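Local structure of probable starch synthase 4, chloroplastic/amyloplastic (Arabidopsis thaliana, 6GNE) at residues E291-L296 / N460-D465. The protein is probably a plastid starch synthase with a two-domain GT-B glycosyltransferase fold, and binds adenosine-5'-diphosphate and glycan. Residues are numbered along the deposited sequence; the frame is centred on the assembly and turned at random.
Sequences ENKHAL and NHYKKD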
# COMPACT_ATOMS: atom_id res chain seq x y z
N GLU A 291 19.45 -0.42 21.68
CA GLU A 291 19.19 0.94 22.20
C GLU A 291 17.75 1.41 21.92
O GLU A 291 17.14 2.03 22.78
CB GLU A 291 20.24 1.98 21.72
CG GLU A 291 21.47 2.12 22.61
CD GLU A 291 22.76 2.67 21.93
OE1 GLU A 291 22.69 3.47 20.94
OE2 GLU A 291 23.87 2.30 22.41
N ASN A 292 17.22 1.09 20.74
CA ASN A 292 15.82 1.45 20.40
C ASN A 292 14.81 0.60 21.18
O ASN A 292 13.77 1.08 21.63
CB ASN A 292 15.55 1.33 18.88
CG ASN A 292 16.11 2.50 18.08
OD1 ASN A 292 15.71 3.66 18.28
ND2 ASN A 292 17.05 2.20 17.18
N LYS A 293 15.14 -0.67 21.37
CA LYS A 293 14.35 -1.53 22.22
C LYS A 293 14.24 -0.93 23.63
O LYS A 293 13.14 -0.83 24.17
CB LYS A 293 14.93 -2.94 22.24
CG LYS A 293 14.05 -3.92 23.00
CD LYS A 293 14.51 -5.34 22.79
CE LYS A 293 13.71 -6.28 23.67
NZ LYS A 293 14.06 -7.70 23.42
N HIS A 294 15.36 -0.49 24.18
CA HIS A 294 15.35 0.12 25.50
C HIS A 294 14.56 1.46 25.51
O HIS A 294 13.74 1.70 26.39
CB HIS A 294 16.78 0.29 26.00
CG HIS A 294 16.88 0.85 27.39
ND1 HIS A 294 16.97 2.21 27.64
CD2 HIS A 294 16.91 0.24 28.61
CE1 HIS A 294 17.08 2.41 28.94
NE2 HIS A 294 17.04 1.23 29.55
N ALA A 295 14.79 2.31 24.51
CA ALA A 295 14.14 3.60 24.43
C ALA A 295 12.61 3.45 24.37
O ALA A 295 11.88 4.16 25.09
CB ALA A 295 14.66 4.40 23.23
N LEU A 296 12.12 2.51 23.54
CA LEU A 296 10.68 2.30 23.38
C LEU A 296 10.04 1.77 24.66
O LEU A 296 8.97 2.24 25.05
CB LEU A 296 10.39 1.35 22.25
CG LEU A 296 8.91 1.19 21.95
CD1 LEU A 296 8.28 2.45 21.38
CD2 LEU A 296 8.74 0.02 20.97
N ASN A 460 11.28 -19.99 20.83
CA ASN A 460 12.37 -20.98 21.02
C ASN A 460 13.67 -20.54 20.35
O ASN A 460 14.71 -20.50 21.02
CB ASN A 460 11.97 -22.38 20.49
CG ASN A 460 11.01 -23.14 21.43
OD1 ASN A 460 10.53 -22.61 22.46
ND2 ASN A 460 10.71 -24.38 21.06
N HIS A 461 13.62 -20.22 19.06
CA HIS A 461 14.80 -19.75 18.32
C HIS A 461 15.43 -18.52 18.97
O HIS A 461 16.64 -18.48 19.16
CB HIS A 461 14.48 -19.49 16.84
CG HIS A 461 14.54 -20.71 15.97
ND1 HIS A 461 15.65 -21.04 15.23
CD2 HIS A 461 13.62 -21.69 15.73
CE1 HIS A 461 15.41 -22.17 14.55
NE2 HIS A 461 14.18 -22.58 14.83
N TYR A 462 14.61 -17.54 19.37
CA TYR A 462 15.09 -16.32 20.01
C TYR A 462 15.79 -16.62 21.33
O TYR A 462 16.89 -16.15 21.56
CB TYR A 462 13.93 -15.32 20.21
CG TYR A 462 14.33 -14.06 20.95
CD1 TYR A 462 14.30 -14.00 22.35
CD2 TYR A 462 14.76 -12.91 20.26
CE1 TYR A 462 14.67 -12.85 23.02
CE2 TYR A 462 15.13 -11.75 20.94
CZ TYR A 462 15.09 -11.73 22.32
OH TYR A 462 15.46 -10.61 23.01
N LYS A 463 15.16 -17.41 22.19
CA LYS A 463 15.66 -17.71 23.54
C LYS A 463 16.84 -18.69 23.60
O LYS A 463 17.70 -18.50 24.43
CB LYS A 463 14.54 -18.31 24.41
CG LYS A 463 13.48 -17.35 24.93
CD LYS A 463 12.73 -17.97 26.11
CE LYS A 463 11.60 -17.07 26.61
NZ LYS A 463 10.34 -17.37 25.89
N LYS A 464 16.86 -19.74 22.78
CA LYS A 464 17.79 -20.88 23.03
C LYS A 464 19.25 -20.58 22.57
O LYS A 464 20.19 -21.09 23.18
CB LYS A 464 17.25 -22.22 22.46
CG LYS A 464 17.91 -22.73 21.14
CD LYS A 464 17.10 -23.78 20.34
CE LYS A 464 17.23 -25.25 20.84
NZ LYS A 464 18.40 -26.02 20.30
N ASP A 465 19.42 -19.78 21.52
CA ASP A 465 20.73 -19.53 20.94
C ASP A 465 20.85 -18.08 20.41
O ASP A 465 20.52 -17.76 19.27
CB ASP A 465 21.01 -20.57 19.85
CG ASP A 465 22.50 -20.62 19.42
OD1 ASP A 465 23.36 -19.91 20.00
OD2 ASP A 465 22.80 -21.40 18.47
O HOH W 1 16.29 -8.44 21.77
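Lys293 and Tyr462 each set CG anti to the backbone N, at chi1 -173° and 176°, and the lysine chain then runs on fully extended, which lets two long side chains reach for each other from opposite directions, one from each of two helices. The nearest alpha carbons, those of Lys293 and Tyr462, are 15.0 Å apart, yet Lys293 NZ comes within 3.3 Å of Tyr462 OH. That approach is poorly angled for a direct hydrogen bond, and a water does the joining instead. It accepts from Lys293 NZ at 2.9 Å and is hydrogen-bonded to Tyr462 OH at 2.6 Å, lying at the edge of the phenol ring and in its plane. The pair illustrates a general principle: two polar ends can lie close at an unsuitable angle and still be joined by a water that suits both.

The setting is the C-terminal Rossmann-like half of a GT-B glycosyltransferase fold, where helix 287-300 and helix 448-464 are linked in this way beside the six-stranded parallel sheet. Asp388 forms a salt bridge with Lys293 NZ and Arg309 O accepts a further hydrogen bond from it, so that, with the water, three partners grip the buried ammonium; the carboxylate would be expected to stabilise its positive charge. Tyr462, which also touches Asp388, is held in its turn by a cation-pi contact with Arg308 and an edge-to-face stack with Trp469 of the following helix 466-477. The small interface, 50 Å² summed over both sides, belongs equally to these two buried residues. Lys293 also touches Leu311 of strand 311-317.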